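PDB 2Q35: CurF from Lyngbya majuscula, which probably acts as a decarboxylase of the crotonase family, serving beta-branching of a growing polyketide chain. Local coordinates for residues Val14-Lys19 against His37-Val42; Gln44-Lys49 against Ser195-Leu200; Phe117-Val122 against Val175-Asp180; Val135-Leu140 against Glu217-Glu222. The protein carries 1 engineered substitution. All coordinates share one frame; numbering follows the deposited sequence.

In the fold
From the N terminus, contact 1 closes first, a short loop that lays helix 29-44 against strand 13-18. Contact 2 opens where that helix ends, and contacts 1 and 2 touch, Val14 and Val42 packing on Tyr48. Its loop is the long one, running from 44-49 to the start of helix 197-230. Contact 3 opens and closes within that span and pairs strand 175-176 with strand 114-118, at the edge of the sheet that contact 1 also reaches. Contact 4 crosses both contact 2 and contact 3: it opens at 135-140 and closes at 217-222, farther along the helix whose first turn serves contact 2, on the opposite side of the chain's centre from contacts 1 and 3.

Contact 1: Val14-Lys19 against His37-Val42; sequences VQITMK and HCFSVV
Ile16 sends its CD1 methyl almost squarely onto the ring of Phe39, 3.8 Å from the ring centroid and only 6° off the ring normal. This is a CH-pi contact over the middle of a face, and all six ring carbons lie at nearly the same distance from the methyl. The isoleucine reaches that far because CD1 continues straight out from the backbone, trans about the CB-CG1 bond (chi2 176°). The same methyl also meets Cys38 CB at 3.9 Å and Val42 CG2 at 4.0 Å, so one branch tip fills the notch between three helical residues. The small cysteine suits the place where the chains come nearest, Ile16 CA and Cys38 CA being 7.0 Å apart, whereas the long isoleucine and the flat phenylalanine fill the wider space beside it. Strand 13-18, helix 29-44 and strand 50-54 form a beta-alpha-beta unit of the crotonase fold, and here the helix of the crossover lies back over its first strand, the short segments 14-18 and 37-42 running almost antiparallel at 172°. Toward Val14 the fit is looser: its CG2 and Val42 CG2 graze at 4.2 Å, and the CA atoms of the two residues stand 8.4 Å apart. Val14 and Ile16 are further enclosed by Leu6 and Val4 of strand 4-10. The strand's other face is polar and partly exposed. There Gln15 NE2 donates to Thr17 OG1 at 2.9 Å, the hydroxyl oxygen lying near the Gln15 amide plane, while Gln15 OE1 is held by Gln186. On the helix, His37 is exposed and Ser40 partly so, neither touching the strand.

Contact 2: Gln44-Lys49 against Ser195-Leu200; sequences QNQQYK and SPRLSL
Lys49 NZ is gripped by two backbone carbonyls: it donates to Ser195 O at 2.8 Å, from above the carbonyl plane, and to Ala193 O. Its methylenes, extended beyond CG, run past the first turn of helix 197-230, where Lys49 CG passes Arg197 CB at 4.1 Å and Lys49 CB rests on Leu200 CD1 at 3.9 Å. Lysine suits the place, since its flexible apolar stem covers the leucine and its ammonium answers carbonyls of the link that leads into helix 197-230. Arg197 reaches from the helix to the loop. CG stands opposite the backbone N (chi1 -170°) and the chain stays straight to NE, which donates to Tyr48 O at 2.9 Å, near the guanidinium plane and nearly along the C=O axis. Tyr48 is the last residue of a type I beta turn, Asn45 to Tyr48, its N donating to Asn45 O, in the link from helix 29-44 to strand 50-54; Asn45 OD1 accepts from Gln47 N to make an Asx turn. A water ties Arg197 NH2 (2.8 Å) to Asn45 O, and Glu90 completes a salt bridge to NH2. Gln46 OE1 lies over one guanidinium face. A leucine in place of Arg197 would probably leave Tyr48 O without this donor and Glu90 without its mate, setting the turn freer to shift. The second subunit covers this helix start: Pro196, at the N-cap, packs on its Gly131 and Leu200 on its Met128.

Contact 3: Phe117-Val122 against Val175-Asp180; sequences FSQESV and VVSRQD
A bend in Glu120, chi2 83°, folds its carboxylate back toward the other segment, where OE1 accepts from Arg178 N at 2.8 Å on the syn side. Arg178 is bent too, at chi2 and chi3, which brings its guanidinium back over Ser118 OG and near Ser121. The segments meet at the edge of the crotonase sheet: strand 175-176 adds itself in parallel to strand 114-118. Val176 N donates to Phe117 O at 3.0 Å, and Gln119 N returns a bond to Val176 O at 2.8 Å. Beta-branched valines suit this extended edge; Val175 CG2 packs on Phe117 CB at 4.0 Å, and Val175 CG1 lies by Gln119 CA. Past the pairing the strands end but the chains stay in touch. Ser118 OG accepts from Glu120 N in an ST turn and shares a hydrogen bond with Ser121 OG at 3.0 Å, so the two short hydroxyl side chains fasten the turn that follows the strand. Glutamate fits here because its carboxylate oxygen can accept from the backbone N-H of Arg178. The arginine end is steadied through solvent: one water, in the guanidinium plane, accepts from Arg178 NH2 at 2.6 Å and bonds Ser121 OG at 2.7 Å.

Contact 4: Val135-Leu140 against Glu217-Glu222; sequences VGATSL and EAIKKE
The start of helix 138-146 meets the flank of the long helix 197-230, near the C terminus of the crotonase fold, and the buried carboxylate of Glu222 faces the first N-H groups of helix 138-146. Glu222 OE1 accepts from Thr138 N at 2.9 Å, and OE2 accepts from Ser139 N at 2.9 Å along an almost straight line (177°); each oxygen is met on its syn side, the Thr138 donor tilted well out of the carboxylate plane. Ala137 at the N-cap has no side-chain acceptor, so the glutamate of the other helix answers these amides, and an acid probably suits the positive end of the helix dipole. A glutamine in place of Glu222 would probably lose the negative charge there and leave one of the two N-H groups facing an amide NH2 in place of an acceptor. Small residues let the backbones close up: Ala137 CB touches Ala218 CB at 3.7 Å, and Ile219 CD1 lies over Gly136 C at 3.4 Å. With phi 95° and psi 16°, a side chain at Gly136 would collide with the carbonyl oxygen of Val135. His206 of the third subunit bonds Ser139 OG and packs on Glu222. A water also joins the segments, accepting from Gly136 N at 2.9 Å and donating to Ile219 O at 2.9 Å.

Contact 1: Val14-Lys19 against His37-Val42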
loop_
_atom_site.group_PDB
_atom_site.type_symbol
_atom_site.label_atom_id
_atom_site.label_comp_id
_atom_site.label_asym_id
_atom_site.label_seq_id
_atom_site.Cartn_x
_atom_site.Cartn_y
_atom_site.Cartn_z
ATOM N N VAL A 14 15.087 17.787 -18.560
ATOM C CA VAL A 14 14.404 18.968 -19.128
ATOM C C VAL A 14 13.221 19.381 -18.275
ATOM O O VAL A 14 12.715 18.590 -17.495
ATOM C CB VAL A 14 13.987 18.773 -20.617
ATOM C CG1 VAL A 14 15.187 18.372 -21.433
ATOM C CG2 VAL A 14 12.875 17.763 -20.717
ATOM N N GLN A 15 12.821 20.638 -18.395
ATOM C CA GLN A 15 11.715 21.140 -17.620
ATOM C C GLN A 15 10.631 21.662 -18.546
ATOM O O GLN A 15 10.909 22.448 -19.455
ATOM C CB GLN A 15 12.227 22.246 -16.663
ATOM C CG GLN A 15 11.145 22.808 -15.725
ATOM C CD GLN A 15 11.707 23.884 -14.793
ATOM O OE1 GLN A 15 12.782 23.699 -14.238
ATOM N NE2 GLN A 15 11.007 25.017 -14.665
ATOM N N ILE A 16 9.390 21.222 -18.305
ATOM C CA ILE A 16 8.215 21.756 -19.013
ATOM C C ILE A 16 7.423 22.557 -18.001
ATOM O O ILE A 16 6.973 22.012 -16.990
ATOM C CB ILE A 16 7.349 20.630 -19.597
ATOM C CG1 ILE A 16 8.128 19.901 -20.715
ATOM C CG2 ILE A 16 6.023 21.191 -20.127
ATOM C CD1 ILE A 16 7.395 18.644 -21.352
ATOM N N THR A 17 7.281 23.852 -18.265
ATOM C CA THR A 17 6.726 24.786 -17.305
ATOM C C THR A 17 5.442 25.330 -17.849
ATOM O O THR A 17 5.435 25.936 -18.918
ATOM C CB THR A 17 7.711 25.970 -17.067
ATOM O OG1 THR A 17 8.969 25.428 -16.659
ATOM C CG2 THR A 17 7.201 26.916 -15.989
ATOM N N MET A 18 4.369 25.130 -17.093
ATOM C CA MET A 18 3.044 25.664 -17.440
ATOM C C MET A 18 2.858 27.035 -16.829
ATOM O O MET A 18 2.987 27.198 -15.614
ATOM C CB MET A 18 1.916 24.743 -16.923
ATOM C CG MET A 18 1.900 23.354 -17.562
ATOM S SD MET A 18 0.738 22.218 -16.781
ATOM C CE MET A 18 1.457 21.991 -15.157
ATOM N N LYS A 19 2.525 28.018 -17.671
ATOM C CA LYS A 19 2.321 29.381 -17.193
ATOM C C LYS A 19 1.207 30.055 -17.990
ATOM O O LYS A 19 1.435 30.982 -18.760
ATOM C CB LYS A 19 3.641 30.170 -17.223
ATOM C CG LYS A 19 3.562 31.554 -16.559
ATOM C CD LYS A 19 4.891 32.279 -16.640
ATOM C CE LYS A 19 4.808 33.622 -15.932
ATOM N NZ LYS A 19 6.114 34.328 -15.932
ATOM N N HIS A 37 2.539 20.087 -27.625
ATOM C CA HIS A 37 3.729 20.524 -28.325
ATOM C C HIS A 37 5.008 20.208 -27.572
ATOM O O HIS A 37 5.953 19.645 -28.117
ATOM C CB HIS A 37 3.674 22.016 -28.634
ATOM C CG HIS A 37 4.914 22.510 -29.304
ATOM N ND1 HIS A 37 5.254 22.173 -30.603
ATOM C CD2 HIS A 37 5.938 23.256 -28.829
ATOM C CE1 HIS A 37 6.412 22.732 -30.908
ATOM N NE2 HIS A 37 6.850 23.391 -29.850
ATOM N N CYS A 38 5.064 20.571 -26.303
ATOM C CA CYS A 38 6.320 20.344 -25.594
ATOM C C CYS A 38 6.648 18.863 -25.433
ATOM O O CYS A 38 7.806 18.483 -25.559
ATOM C CB CYS A 38 6.324 21.034 -24.247
ATOM S SG CYS A 38 6.435 22.848 -24.400
ATOM N N PHE A 39 5.626 18.027 -25.216
ATOM C CA PHE A 39 5.874 16.576 -25.140
ATOM C C PHE A 39 6.275 15.971 -26.495
ATOM O O PHE A 39 7.056 15.021 -26.521
ATOM C CB PHE A 39 4.721 15.825 -24.481
ATOM C CG PHE A 39 4.792 15.851 -22.969
ATOM C CD1 PHE A 39 5.670 15.002 -22.292
ATOM C CD2 PHE A 39 3.975 16.693 -22.221
ATOM C CE1 PHE A 39 5.759 15.005 -20.869
ATOM C CE2 PHE A 39 4.059 16.714 -20.804
ATOM C CZ PHE A 39 4.944 15.868 -20.130
ATOM N N SER A 40 5.796 16.562 -27.594
ATOM C CA SER A 40 6.263 16.213 -28.951
ATOM C C SER A 40 7.744 16.529 -29.106
ATOM O O SER A 40 8.535 15.719 -29.566
ATOM C CB SER A 40 5.478 16.969 -30.029
ATOM O OG SER A 40 5.980 16.655 -31.328
ATOM N N VAL A 41 8.135 17.729 -28.698
ATOM C CA VAL A 41 9.546 18.104 -28.740
ATOM C C VAL A 41 10.404 17.120 -27.933
ATOM O O VAL A 41 11.463 16.677 -28.398
ATOM C CB VAL A 41 9.723 19.563 -28.268
ATOM C CG1 VAL A 41 11.206 19.921 -28.110
ATOM C CG2 VAL A 41 9.091 20.479 -29.288
ATOM N N VAL A 42 9.942 16.770 -26.735
ATOM C CA VAL A 42 10.645 15.783 -25.911
ATOM C C VAL A 42 10.783 14.456 -26.659
ATOM O O VAL A 42 11.875 13.889 -26.722
ATOM C CB VAL A 42 9.914 15.580 -24.582
ATOM C CG1 VAL A 42 10.462 14.358 -23.827
ATOM C CG2 VAL A 42 10.112 16.844 -23.733
#

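Contact 2: Gln44-Lys49 against Ser195-Leu200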
loop_
_atom_site.group_PDB
_atom_site.type_symbol
_atom_site.label_atom_id
_atom_site.label_comp_id
_atom_site.label_asym_id
_atom_site.label_seq_id
_atom_site.Cartn_x
_atom_site.Cartn_y
_atom_site.Cartn_z
ATOM N N GLN A 44 11.022 13.765 -29.618
ATOM C CA GLN A 44 11.909 13.864 -30.770
ATOM C C GLN A 44 13.379 14.057 -30.446
ATOM O O GLN A 44 14.226 13.944 -31.334
ATOM C CB GLN A 44 11.444 15.012 -31.651
ATOM C CG GLN A 44 10.060 14.785 -32.207
ATOM C CD GLN A 44 9.518 16.002 -32.915
ATOM O OE1 GLN A 44 9.965 17.140 -32.685
ATOM N NE2 GLN A 44 8.545 15.777 -33.784
ATOM N N ASN A 45 13.693 14.396 -29.200
ATOM C CA ASN A 45 15.083 14.593 -28.829
ATOM C C ASN A 45 15.570 13.401 -28.020
ATOM O O ASN A 45 15.238 13.275 -26.833
ATOM C CB ASN A 45 15.294 15.891 -28.039
ATOM C CG ASN A 45 16.779 16.268 -27.939
ATOM O OD1 ASN A 45 17.682 15.390 -27.940
ATOM N ND2 ASN A 45 17.050 17.574 -27.908
ATOM N N GLN A 46 16.354 12.541 -28.676
ATOM C CA GLN A 46 16.884 11.307 -28.103
ATOM C C GLN A 46 17.813 11.543 -26.924
ATOM O O GLN A 46 18.104 10.630 -26.157
ATOM C CB GLN A 46 17.651 10.532 -29.177
ATOM C CG GLN A 46 16.757 9.912 -30.225
ATOM C CD GLN A 46 16.049 8.673 -29.705
ATOM O OE1 GLN A 46 16.691 7.665 -29.380
ATOM N NE2 GLN A 46 14.729 8.739 -29.621
ATOM N N GLN A 47 18.292 12.762 -26.787
ATOM C CA GLN A 47 19.213 13.056 -25.688
ATOM C C GLN A 47 18.481 13.277 -24.362
ATOM O O GLN A 47 19.121 13.253 -23.292
ATOM C CB GLN A 47 20.061 14.280 -26.022
ATOM C CG GLN A 47 20.867 14.116 -27.322
ATOM C CD GLN A 47 21.896 12.978 -27.278
ATOM O OE1 GLN A 47 22.723 12.899 -26.365
ATOM N NE2 GLN A 47 21.850 12.101 -28.283
ATOM N N TYR A 48 17.168 13.515 -24.421
ATOM C CA TYR A 48 16.410 13.767 -23.200
ATOM C C TYR A 48 16.097 12.484 -22.457
ATOM O O TYR A 48 15.705 11.466 -23.080
ATOM C CB TYR A 48 15.129 14.546 -23.483
ATOM C CG TYR A 48 15.332 15.911 -24.085
ATOM C CD1 TYR A 48 16.576 16.556 -24.040
ATOM C CD2 TYR A 48 14.255 16.600 -24.640
ATOM C CE1 TYR A 48 16.740 17.859 -24.579
ATOM C CE2 TYR A 48 14.400 17.881 -25.147
ATOM C CZ TYR A 48 15.637 18.502 -25.139
ATOM O OH TYR A 48 15.774 19.768 -25.665
ATOM N N LYS A 49 16.256 12.529 -21.127
ATOM C CA LYS A 49 16.111 11.348 -20.285
ATOM C C LYS A 49 15.073 11.481 -19.168
ATOM O O LYS A 49 14.548 10.467 -18.701
ATOM C CB LYS A 49 17.452 10.949 -19.622
ATOM C CG LYS A 49 18.554 10.549 -20.558
ATOM C CD LYS A 49 19.729 10.212 -19.666
ATOM C CE LYS A 49 20.858 9.571 -20.385
ATOM N NZ LYS A 49 21.958 9.368 -19.426
ATOM N N SER A 195 21.532 7.114 -15.458
ATOM C CA SER A 195 21.360 5.837 -16.163
ATOM C C SER A 195 21.268 6.034 -17.665
ATOM O O SER A 195 20.837 7.092 -18.129
ATOM C CB SER A 195 20.071 5.176 -15.697
ATOM O OG SER A 195 20.169 4.761 -14.348
ATOM N N PRO A 196 21.629 4.996 -18.436
ATOM C CA PRO A 196 21.468 5.036 -19.887
ATOM C C PRO A 196 19.995 5.208 -20.247
ATOM O O PRO A 196 19.106 4.617 -19.591
ATOM C CB PRO A 196 21.952 3.648 -20.338
ATOM C CG PRO A 196 22.849 3.145 -19.214
ATOM C CD PRO A 196 22.229 3.727 -17.970
ATOM N N ARG A 197 19.740 6.000 -21.284
ATOM C CA ARG A 197 18.370 6.257 -21.700
ATOM C C ARG A 197 17.620 4.948 -22.017
ATOM O O ARG A 197 16.461 4.788 -21.607
ATOM C CB ARG A 197 18.343 7.185 -22.916
ATOM C CG ARG A 197 16.959 7.682 -23.240
ATOM C CD ARG A 197 16.978 8.579 -24.448
ATOM N NE ARG A 197 15.664 9.132 -24.781
ATOM C CZ ARG A 197 14.718 8.475 -25.455
ATOM N NH1 ARG A 197 14.900 7.207 -25.808
ATOM N NH2 ARG A 197 13.574 9.075 -25.721
ATOM N N LEU A 198 18.290 4.022 -22.709
ATOM C CA LEU A 198 17.685 2.736 -23.087
ATOM C C LEU A 198 17.135 2.014 -21.858
ATOM O O LEU A 198 16.029 1.468 -21.894
ATOM C CB LEU A 198 18.691 1.817 -23.817
ATOM C CG LEU A 198 18.045 0.625 -24.551
ATOM C CD1 LEU A 198 17.473 1.061 -25.895
ATOM C CD2 LEU A 198 19.028 -0.525 -24.764
ATOM N N SER A 199 17.906 2.056 -20.763
ATOM C CA SER A 199 17.516 1.368 -19.530
ATOM C C SER A 199 16.354 2.088 -18.849
ATOM O O SER A 199 15.443 1.449 -18.298
ATOM C CB SER A 199 18.716 1.275 -18.580
ATOM O OG SER A 199 19.739 0.454 -19.132
ATOM N N LEU A 200 16.378 3.420 -18.884
ATOM C CA LEU A 200 15.266 4.206 -18.304
ATOM C C LEU A 200 13.943 3.907 -19.018
ATOM O O LEU A 200 12.912 3.695 -18.367
ATOM C CB LEU A 200 15.571 5.694 -18.340
ATOM C CG LEU A 200 16.695 6.141 -17.389
ATOM C CD1 LEU A 200 17.049 7.608 -17.736
ATOM C CD2 LEU A 200 16.272 5.999 -15.957
HETATM O O HOH W 1 13.373 11.823 -25.151
#

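Contact 3: Phe117-Val122 against Val175-Asp180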
loop_
_atom_site.group_PDB
_atom_site.type_symbol
_atom_site.label_atom_id
_atom_site.label_comp_id
_atom_site.label_asym_id
_atom_site.label_seq_id
_atom_site.Cartn_x
_atom_site.Cartn_y
_atom_site.Cartn_z
ATOM N N PHE A 117 5.261 17.605 -3.619
ATOM C CA PHE A 117 4.161 18.483 -3.211
ATOM C C PHE A 117 4.770 19.639 -2.419
ATOM O O PHE A 117 5.848 19.458 -1.838
ATOM C CB PHE A 117 3.220 17.777 -2.223
ATOM C CG PHE A 117 2.330 16.729 -2.844
ATOM C CD1 PHE A 117 0.970 16.963 -2.970
ATOM C CD2 PHE A 117 2.849 15.502 -3.203
ATOM C CE1 PHE A 117 0.114 15.969 -3.539
ATOM C CE2 PHE A 117 2.023 14.522 -3.767
ATOM C CZ PHE A 117 0.657 14.768 -3.923
ATOM N N SER A 118 4.080 20.781 -2.439
ATOM C CA SER A 118 4.433 21.973 -1.617
ATOM C C SER A 118 3.698 21.909 -0.282
ATOM O O SER A 118 2.484 21.686 -0.222
ATOM C CB SER A 118 4.021 23.240 -2.378
ATOM O OG SER A 118 3.846 24.359 -1.497
ATOM N N GLN A 119 4.415 22.217 0.803
ATOM C CA GLN A 119 3.834 22.229 2.130
ATOM C C GLN A 119 2.688 23.216 2.265
ATOM O O GLN A 119 1.717 22.939 2.955
ATOM C CB GLN A 119 4.896 22.615 3.162
ATOM C CG GLN A 119 5.936 21.568 3.453
ATOM C CD GLN A 119 7.111 22.117 4.302
ATOM O OE1 GLN A 119 8.054 21.382 4.630
ATOM N NE2 GLN A 119 7.061 23.403 4.637
ATOM N N GLU A 120 2.815 24.361 1.601
ATOM C CA GLU A 120 1.902 25.495 1.794
ATOM C C GLU A 120 0.696 25.479 0.860
ATOM O O GLU A 120 -0.301 26.165 1.111
ATOM C CB GLU A 120 2.656 26.820 1.599
ATOM C CG GLU A 120 3.769 27.101 2.615
ATOM C CD GLU A 120 5.098 26.432 2.269
ATOM O OE1 GLU A 120 5.188 25.749 1.219
ATOM O OE2 GLU A 120 6.057 26.592 3.068
ATOM N N SER A 121 0.793 24.705 -0.215
ATOM C CA SER A 121 -0.235 24.722 -1.258
ATOM C C SER A 121 -1.350 23.760 -0.930
ATOM O O SER A 121 -1.217 22.921 -0.032
ATOM C CB SER A 121 0.402 24.407 -2.604
ATOM O OG SER A 121 1.402 25.376 -2.885
ATOM N N VAL A 122 -2.442 23.872 -1.683
ATOM C CA VAL A 122 -3.645 23.123 -1.445
ATOM C C VAL A 122 -3.849 22.124 -2.591
ATOM O O VAL A 122 -3.549 22.445 -3.733
ATOM C CB VAL A 122 -4.828 24.141 -1.241
ATOM C CG1 VAL A 122 -6.100 23.716 -1.851
ATOM C CG2 VAL A 122 -4.947 24.462 0.265
ATOM N N VAL A 175 7.067 16.081 0.591
ATOM C CA VAL A 175 6.334 17.326 0.715
ATOM C C VAL A 175 7.336 18.294 1.319
ATOM O O VAL A 175 7.788 18.084 2.444
ATOM C CB VAL A 175 5.113 17.204 1.652
ATOM C CG1 VAL A 175 4.298 18.497 1.610
ATOM C CG2 VAL A 175 4.219 16.011 1.256
ATOM N N VAL A 176 7.660 19.340 0.567
ATOM C CA VAL A 176 8.684 20.312 0.994
ATOM C C VAL A 176 8.197 21.739 0.817
ATOM O O VAL A 176 7.150 21.983 0.221
ATOM C CB VAL A 176 10.060 20.098 0.281
ATOM C CG1 VAL A 176 10.572 18.656 0.486
ATOM C CG2 VAL A 176 9.994 20.398 -1.240
ATOM N N SER A 177 8.922 22.706 1.389
ATOM C CA SER A 177 8.467 24.077 1.284
ATOM C C SER A 177 8.395 24.479 -0.171
ATOM O O SER A 177 9.214 24.029 -0.992
ATOM C CB SER A 177 9.427 25.015 2.008
ATOM O OG SER A 177 9.709 24.535 3.307
ATOM N N ARG A 178 7.429 25.337 -0.482
ATOM C CA ARG A 178 7.180 25.775 -1.851
ATOM C C ARG A 178 8.456 26.188 -2.586
ATOM O O ARG A 178 8.662 25.765 -3.721
ATOM C CB ARG A 178 6.131 26.899 -1.854
ATOM C CG ARG A 178 6.269 27.898 -3.003
ATOM C CD ARG A 178 5.137 27.824 -4.032
ATOM N NE ARG A 178 3.776 27.983 -3.489
ATOM C CZ ARG A 178 3.429 28.788 -2.481
ATOM N NH1 ARG A 178 4.331 29.544 -1.870
ATOM N NH2 ARG A 178 2.166 28.843 -2.081
ATOM N N GLN A 179 9.315 27.004 -1.949
ATOM C CA GLN A 179 10.549 27.483 -2.593
ATOM C C GLN A 179 11.592 26.386 -2.860
ATOM O O GLN A 179 12.601 26.629 -3.538
ATOM C CB GLN A 179 11.202 28.601 -1.758
ATOM C CG GLN A 179 11.923 28.096 -0.496
ATOM C CD GLN A 179 12.045 29.141 0.615
ATOM O OE1 GLN A 179 12.382 30.308 0.368
ATOM N NE2 GLN A 179 11.766 28.720 1.857
ATOM N N ASP A 180 11.347 25.173 -2.342
ATOM C CA ASP A 180 12.259 24.047 -2.505
ATOM C C ASP A 180 11.735 22.954 -3.422
ATOM O O ASP A 180 12.487 22.017 -3.751
ATOM C CB ASP A 180 12.529 23.387 -1.159
ATOM C CG ASP A 180 13.286 24.308 -0.185
ATOM O OD1 ASP A 180 14.004 25.207 -0.652
ATOM O OD2 ASP A 180 13.135 24.130 1.038
HETATM O O HOH W 2 10.052 18.541 4.298
HETATM O O HOH W 3 0.555 27.808 -3.770
#

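Contact 4: Val135-Leu140 against Glu217-Glu222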
loop_
_atom_site.group_PDB
_atom_site.type_symbol
_atom_site.label_atom_id
_atom_site.label_comp_id
_atom_site.label_asym_id
_atom_site.label_seq_id
_atom_site.Cartn_x
_atom_site.Cartn_y
_atom_site.Cartn_z
ATOM N N VAL A 135 -13.647 11.756 -12.738
ATOM C CA VAL A 135 -13.230 11.297 -14.059
ATOM C C VAL A 135 -11.711 11.189 -14.086
ATOM O O VAL A 135 -11.010 11.712 -13.203
ATOM C CB VAL A 135 -13.702 12.253 -15.203
ATOM C CG1 VAL A 135 -15.195 12.230 -15.296
ATOM C CG2 VAL A 135 -13.222 13.681 -14.941
ATOM N N GLY A 136 -11.182 10.486 -15.071
ATOM C CA GLY A 136 -9.731 10.448 -15.251
ATOM C C GLY A 136 -9.026 9.273 -14.604
ATOM O O GLY A 136 -7.788 9.266 -14.527
ATOM N N ALA A 137 -9.795 8.240 -14.230
ATOM C CA ALA A 137 -9.265 7.101 -13.469
ATOM C C ALA A 137 -8.725 7.600 -12.135
ATOM O O ALA A 137 -7.635 7.197 -11.681
ATOM C CB ALA A 137 -8.169 6.333 -14.257
ATOM N N THR A 138 -9.493 8.490 -11.518
ATOM C CA THR A 138 -9.124 9.067 -10.211
ATOM C C THR A 138 -8.920 7.997 -9.146
ATOM O O THR A 138 -7.925 8.031 -8.397
ATOM C CB THR A 138 -10.186 10.092 -9.737
ATOM O OG1 THR A 138 -10.122 11.243 -10.576
ATOM C CG2 THR A 138 -9.928 10.543 -8.301
ATOM N N SER A 139 -9.874 7.080 -9.027
ATOM C CA SER A 139 -9.780 6.086 -7.969
ATOM C C SER A 139 -8.598 5.138 -8.213
ATOM O O SER A 139 -7.855 4.809 -7.289
ATOM C CB SER A 139 -11.104 5.345 -7.783
ATOM O OG SER A 139 -11.354 4.381 -8.787
ATOM N N LEU A 140 -8.403 4.726 -9.467
ATOM C CA LEU A 140 -7.276 3.864 -9.786
ATOM C C LEU A 140 -5.965 4.524 -9.368
ATOM O O LEU A 140 -5.165 3.946 -8.623
ATOM C CB LEU A 140 -7.238 3.548 -11.290
ATOM C CG LEU A 140 -6.063 2.681 -11.777
ATOM C CD1 LEU A 140 -6.191 1.250 -11.282
ATOM C CD2 LEU A 140 -5.959 2.687 -13.299
ATOM N N GLU A 217 -10.193 0.759 -18.932
ATOM C CA GLU A 217 -11.464 0.364 -18.319
ATOM C C GLU A 217 -11.800 1.311 -17.169
ATOM O O GLU A 217 -12.965 1.658 -16.970
ATOM C CB GLU A 217 -11.412 -1.090 -17.854
ATOM C CG GLU A 217 -12.747 -1.668 -17.396
ATOM C CD GLU A 217 -13.847 -1.520 -18.431
ATOM O OE1 GLU A 217 -13.678 -1.989 -19.582
ATOM O OE2 GLU A 217 -14.889 -0.919 -18.092
ATOM N N ALA A 218 -10.769 1.757 -16.442
ATOM C CA ALA A 218 -10.957 2.705 -15.337
ATOM C C ALA A 218 -11.543 4.030 -15.820
ATOM O O ALA A 218 -12.506 4.537 -15.254
ATOM C CB ALA A 218 -9.621 2.926 -14.594
ATOM N N ILE A 219 -10.947 4.598 -16.868
ATOM C CA ILE A 219 -11.472 5.799 -17.519
ATOM C C ILE A 219 -12.912 5.618 -17.964
ATOM O O ILE A 219 -13.764 6.468 -17.712
ATOM C CB ILE A 219 -10.615 6.168 -18.772
ATOM C CG1 ILE A 219 -9.225 6.625 -18.340
ATOM C CG2 ILE A 219 -11.294 7.274 -19.643
ATOM C CD1 ILE A 219 -9.164 8.036 -17.766
ATOM N N LYS A 220 -13.172 4.523 -18.676
ATOM C CA LYS A 220 -14.529 4.245 -19.157
ATOM C C LYS A 220 -15.562 4.133 -18.039
ATOM O O LYS A 220 -16.664 4.713 -18.134
ATOM C CB LYS A 220 -14.510 2.964 -20.021
ATOM C CG LYS A 220 -15.886 2.501 -20.538
ATOM C CD LYS A 220 -15.790 1.148 -21.279
ATOM C CE LYS A 220 -17.187 0.567 -21.550
ATOM N NZ LYS A 220 -17.184 -0.512 -22.601
ATOM N N LYS A 221 -15.218 3.390 -16.984
ATOM C CA LYS A 221 -16.160 3.185 -15.874
ATOM C C LYS A 221 -16.447 4.501 -15.133
ATOM O O LYS A 221 -17.612 4.813 -14.812
ATOM C CB LYS A 221 -15.652 2.120 -14.898
ATOM C CG LYS A 221 -15.661 0.698 -15.424
ATOM C CD LYS A 221 -15.241 -0.283 -14.346
ATOM C CE LYS A 221 -15.285 -1.729 -14.840
ATOM N NZ LYS A 221 -14.525 -2.638 -13.919
ATOM N N GLU A 222 -15.396 5.284 -14.866
ATOM C CA GLU A 222 -15.591 6.573 -14.217
ATOM C C GLU A 222 -16.414 7.508 -15.108
ATOM O O GLU A 222 -17.335 8.180 -14.625
ATOM C CB GLU A 222 -14.247 7.204 -13.822
ATOM C CG GLU A 222 -13.595 6.491 -12.636
ATOM C CD GLU A 222 -12.569 7.371 -11.931
ATOM O OE1 GLU A 222 -12.187 8.402 -12.533
ATOM O OE2 GLU A 222 -12.189 7.012 -10.792
HETATM O O HOH W 4 -12.956 9.134 -16.858
HETATM O O HOH W 5 -10.367 4.793 -11.517
#